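Putative hydrolase (Acinetobacter sp. NBRC 100985, PDB 4XUK) is an organophosphorus hydrolase of the metallo-beta-lactamase superfamily with two zinc ions, probably cleaving phosphotriesters and perhaps lactones. Local coordinates at residues C115-D120 with K165-P170; V130-D135 with F177-L182. The protein carries 2 engineered substitutions. All coordinates share one frame; numbering follows the deposited sequence.

Contact 1 (C115-D120 with K165-P170)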
# COMPACT_ATOMS: atom_id res chain seq x y z
N CYS A 115 -15.66 16.34 -11.96
CA CYS A 115 -16.55 15.69 -12.94
C CYS A 115 -17.31 14.48 -12.37
O CYS A 115 -18.46 14.21 -12.75
CB CYS A 115 -15.79 15.28 -14.21
SG CYS A 115 -15.52 16.65 -15.37
N GLY A 116 -16.68 13.78 -11.43
CA GLY A 116 -17.32 12.63 -10.79
C GLY A 116 -18.61 12.90 -10.03
O GLY A 116 -19.26 11.95 -9.59
N ILE A 117 -18.98 14.17 -9.85
CA ILE A 117 -20.26 14.44 -9.18
C ILE A 117 -21.46 14.15 -10.07
O ILE A 117 -22.59 14.02 -9.58
CB ILE A 117 -20.36 15.89 -8.59
CG1 ILE A 117 -20.40 16.96 -9.70
CG2 ILE A 117 -19.22 16.15 -7.61
CD1 ILE A 117 -20.47 18.41 -9.17
N SER A 118 -21.22 14.01 -11.37
CA SER A 118 -22.29 13.77 -12.33
C SER A 118 -21.86 12.72 -13.36
O SER A 118 -20.67 12.44 -13.50
CB SER A 118 -22.65 15.07 -13.06
OG SER A 118 -23.11 16.06 -12.16
N LYS A 119 -22.83 12.15 -14.07
CA LYS A 119 -22.53 11.22 -15.16
C LYS A 119 -23.66 11.30 -16.16
O LYS A 119 -24.82 11.32 -15.77
CB LYS A 119 -22.43 9.79 -14.65
CG LYS A 119 -22.00 8.78 -15.72
CD LYS A 119 -20.52 8.92 -16.08
CE LYS A 119 -20.13 7.90 -17.16
NZ LYS A 119 -18.67 7.66 -17.26
N ASP A 120 -23.33 11.35 -17.45
CA ASP A 120 -24.33 11.53 -18.50
C ASP A 120 -25.16 12.78 -18.24
O ASP A 120 -26.35 12.83 -18.57
CB ASP A 120 -25.27 10.30 -18.59
CG ASP A 120 -24.61 9.09 -19.25
OD1 ASP A 120 -23.37 9.06 -19.39
OD2 ASP A 120 -25.35 8.16 -19.63
N LYS A 165 -18.76 23.13 -16.00
CA LYS A 165 -20.14 23.57 -16.09
C LYS A 165 -21.09 22.40 -16.24
O LYS A 165 -22.13 22.37 -15.57
CB LYS A 165 -20.31 24.60 -17.21
CG LYS A 165 -19.82 25.98 -16.81
CD LYS A 165 -19.81 26.96 -17.99
CE LYS A 165 -19.53 28.37 -17.51
NZ LYS A 165 -19.64 29.34 -18.63
N GLN A 166 -20.76 21.43 -17.07
CA GLN A 166 -21.61 20.28 -17.21
C GLN A 166 -21.76 19.45 -15.94
O GLN A 166 -22.78 18.97 -15.66
CB GLN A 166 -21.22 19.42 -18.41
CG GLN A 166 -19.86 18.79 -18.33
CD GLN A 166 -19.82 17.44 -17.64
OE1 GLN A 166 -18.90 17.11 -16.90
NE2 GLN A 166 -20.81 16.68 -17.90
N ALA A 167 -20.72 19.34 -15.16
CA ALA A 167 -20.79 18.54 -13.95
C ALA A 167 -21.64 19.22 -12.89
O ALA A 167 -22.43 18.56 -12.20
CB ALA A 167 -19.40 18.29 -13.41
N ILE A 168 -21.49 20.53 -12.76
CA ILE A 168 -22.12 21.25 -11.65
C ILE A 168 -23.53 21.74 -11.96
O ILE A 168 -24.29 22.06 -11.04
CB ILE A 168 -21.27 22.43 -11.17
CG1 ILE A 168 -21.24 23.56 -12.20
CG2 ILE A 168 -19.85 21.97 -10.83
CD1 ILE A 168 -20.52 24.79 -11.70
N ALA A 169 -23.87 21.83 -13.24
CA ALA A 169 -25.21 22.24 -13.68
C ALA A 169 -26.37 21.53 -12.97
O ALA A 169 -27.32 22.20 -12.53
CB ALA A 169 -25.34 22.10 -15.21
N PRO A 170 -26.32 20.19 -12.83
CA PRO A 170 -27.41 19.49 -12.13
C PRO A 170 -27.51 19.91 -10.67
O PRO A 170 -28.60 19.83 -10.10
CB PRO A 170 -26.99 18.02 -12.22
CG PRO A 170 -26.10 17.93 -13.38
CD PRO A 170 -25.35 19.23 -13.40
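Cys115 and Ala167 mark the closest backbone approach, 5.2 Å between their CA atoms, where a short 3-10 turn (residues 115-117) running into strand 118-119 meets helix 151-173 near its C-terminal end. The turn is closed by Ser118 N, which bonds to Cys115 O at 3.1 Å. Ala167 turns its methyl toward the turn: CB stands 3.9 Å from Cys115 CA, and so small a side chain lets the two backbones come this close. Ile117 lies beside the same residue, its CG1 against Ala167 O and CB. That CG1 lies between the backbone N and carbonyl carbon (chi1 67°), and the extended chain beyond brings CD1 to within 4.0 Å of Ile168 CG2, the two isoleucines crossing at a slant, as suits a buried apolar site. The polar tie comes from Ser118. With OG anti to its own carbonyl carbon (chi1 -61°), the hydroxyl donates to Ala167 O at 2.6 Å, arriving in the carbonyl plane on a lone pair, with a C=O...OG angle of 134°. A short hydroxyl suits this buried place, since it reaches the helix backbone without a long chain to accommodate. Pro170, whose N has no hydrogen to bond to the turn before and where the helix is kinked, adds its ring, CG lying 3.7 Å from Ser118 OG. Cys115 is pinned from outside by its disulfide to Cys79. Beyond the contact, Tyr171 of helix 151-173 bonds through OH to Ile117 O, strand 118-119 pairs with strand 122-123, and Leu141 of helix 134-141 packs on Ile168.

Contact 2 (V130-D135 with F177-L182)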
# COMPACT_ATOMS: atom_id res chain seq x y z
N VAL A 130 -22.80 20.40 -2.95
CA VAL A 130 -21.42 20.48 -3.38
C VAL A 130 -20.87 21.85 -2.98
O VAL A 130 -21.52 22.89 -3.22
CB VAL A 130 -21.34 20.30 -4.91
CG1 VAL A 130 -19.93 20.52 -5.42
CG2 VAL A 130 -21.85 18.91 -5.30
N TYR A 131 -19.69 21.84 -2.35
CA TYR A 131 -18.98 23.06 -1.95
C TYR A 131 -17.62 23.16 -2.62
O TYR A 131 -16.91 22.16 -2.77
CB TYR A 131 -18.69 23.05 -0.45
CG TYR A 131 -19.89 23.22 0.44
CD1 TYR A 131 -20.73 22.14 0.72
CD2 TYR A 131 -20.17 24.44 1.02
CE1 TYR A 131 -21.83 22.30 1.56
CE2 TYR A 131 -21.26 24.61 1.85
CZ TYR A 131 -22.08 23.53 2.12
OH TYR A 131 -23.16 23.71 2.95
N VAL A 132 -17.24 24.39 -2.96
CA VAL A 132 -15.89 24.67 -3.45
C VAL A 132 -15.61 26.12 -3.05
O VAL A 132 -16.55 26.88 -2.76
CB VAL A 132 -15.83 24.47 -4.99
CG1 VAL A 132 -16.62 25.57 -5.70
CG2 VAL A 132 -14.38 24.40 -5.48
N SER A 133 -14.34 26.53 -3.01
CA SER A 133 -14.05 27.87 -2.51
C SER A 133 -14.57 28.97 -3.45
O SER A 133 -14.65 28.78 -4.67
CB SER A 133 -12.56 28.06 -2.27
OG SER A 133 -11.89 28.41 -3.46
N ASN A 134 -14.91 30.09 -2.86
CA ASN A 134 -15.26 31.30 -3.57
C ASN A 134 -14.26 31.68 -4.66
O ASN A 134 -14.61 31.91 -5.77
CB ASN A 134 -15.48 32.47 -2.59
CG ASN A 134 -14.25 32.78 -1.71
OD1 ASN A 134 -13.38 31.97 -1.52
ND2 ASN A 134 -14.23 33.96 -1.17
N ASP A 135 -13.00 31.71 -4.28
CA ASP A 135 -11.92 32.06 -5.19
C ASP A 135 -11.86 31.08 -6.37
O ASP A 135 -11.60 31.47 -7.50
CB ASP A 135 -10.57 32.06 -4.46
CG ASP A 135 -10.47 33.16 -3.41
OD1 ASP A 135 -11.33 34.07 -3.40
OD2 ASP A 135 -9.52 33.12 -2.60
N PHE A 177 -25.25 23.78 -5.20
CA PHE A 177 -23.85 24.09 -5.47
C PHE A 177 -23.52 25.38 -4.73
O PHE A 177 -24.10 26.44 -5.00
CB PHE A 177 -23.61 24.25 -6.97
CG PHE A 177 -22.19 24.59 -7.32
CD1 PHE A 177 -21.22 23.60 -7.33
CD2 PHE A 177 -21.84 25.89 -7.63
CE1 PHE A 177 -19.91 23.91 -7.65
CE2 PHE A 177 -20.53 26.20 -7.95
CZ PHE A 177 -19.57 25.22 -7.96
N LYS A 178 -22.59 25.28 -3.79
CA LYS A 178 -22.34 26.36 -2.85
C LYS A 178 -20.88 26.76 -2.90
O LYS A 178 -20.02 25.94 -3.22
CB LYS A 178 -22.69 25.90 -1.43
CG LYS A 178 -24.08 25.31 -1.27
CD LYS A 178 -25.15 26.35 -1.52
CE LYS A 178 -26.53 25.85 -1.11
NZ LYS A 178 -27.54 26.94 -1.23
N THR A 179 -20.59 28.02 -2.58
CA THR A 179 -19.21 28.44 -2.38
C THR A 179 -18.99 28.90 -0.94
O THR A 179 -19.96 29.22 -0.24
CB THR A 179 -18.76 29.51 -3.39
OG1 THR A 179 -19.47 30.74 -3.16
CG2 THR A 179 -19.03 29.04 -4.81
N TYR A 180 -17.74 28.92 -0.50
CA TYR A 180 -17.41 29.33 0.87
C TYR A 180 -16.22 30.27 0.88
O TYR A 180 -15.50 30.42 -0.12
CB TYR A 180 -17.10 28.11 1.76
CG TYR A 180 -15.92 27.29 1.28
CD1 TYR A 180 -14.61 27.72 1.52
CD2 TYR A 180 -16.10 26.11 0.58
CE1 TYR A 180 -13.53 26.99 1.08
CE2 TYR A 180 -15.02 25.36 0.14
CZ TYR A 180 -13.74 25.81 0.39
OH TYR A 180 -12.65 25.09 -0.05
N LYS A 181 -15.95 30.85 2.03
CA LYS A 181 -14.80 31.68 2.22
C LYS A 181 -13.93 31.17 3.35
O LYS A 181 -14.38 30.45 4.17
CB LYS A 181 -15.26 33.10 2.52
CG LYS A 181 -15.57 33.88 1.29
CD LYS A 181 -14.37 33.94 0.33
CE LYS A 181 -13.04 34.13 1.05
NZ LYS A 181 -12.06 33.06 0.78
N LEU A 182 -12.69 31.58 3.40
CA LEU A 182 -11.81 31.30 4.50
C LEU A 182 -12.50 31.48 5.84
O LEU A 182 -13.27 32.39 5.93
CB LEU A 182 -10.70 32.29 4.35
CG LEU A 182 -9.37 32.02 4.97
CD1 LEU A 182 -9.10 30.54 5.19
CD2 LEU A 182 -8.36 32.70 4.11
O HOH W 1 -11.81 25.05 -3.29
O HOH W 2 -9.19 32.70 -0.01
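Val132 and Val130 meet the Phe177 ring on one face of the parallel strand pair 130-133 and 177-180. CG1 of Val132 is 3.7 Å from Phe177 CZ, and CG1 of Val130 is 3.8 Å from Phe177 CD1; with CG anti to the backbone N (chi1 179°), the ring lies across both valines, whose branched side chains suit a buried strand. On the other face, Lys178 CB sits over the Tyr131 ring, 4.1 Å from its centroid, while its chain, bent at chi2, turns its amine elsewhere. The Tyr180 ring packs against the end of strand 130-133, with Ser133 CA over one face, 3.7 Å from the centroid. Backbone bonds bind the strands, from Lys178 N to Val130 O (2.7 Å) through to Asn134 N and Tyr180 O (2.8 Å). At the polar edge, Ser133 is the N-cap of helix 134-141: its OG bonds to Glu136 N and Gly200 O. Tyr180 OH bonds to Tyr204 OH. The end of Lys181 is placed doubtfully, its CD modelled too close to Asn134 ND2. Strand 177-180 is the last strand of its sheet within the chain and completes a beta-alpha-beta crossover through helices 134-141 and 151-173, with strand 103-105 on the far side of strand 129-133.

Overall arrangement
Helix 151-173 joins the two contacts: it supplies residues 165-170 to contact 1 and then leads into strand 177-180 of contact 2. They meet directly where Ile168 CG2 packs 3.7 Å from Phe177 CE1 and Ile117 CD1 reaches Val130 CG2, so the apolar side of the helix and the valine-phenylalanine face of the sheet belong to one hydrophobic layer. Contact 1 is the more buried, with small aliphatic groups around one side-chain-to-backbone bond. Contact 2 is larger and only partly buried; repeated backbone bonds at the margin of the sheet hold it, and it ends in charged and polar side chains. Along the chain their segments alternate.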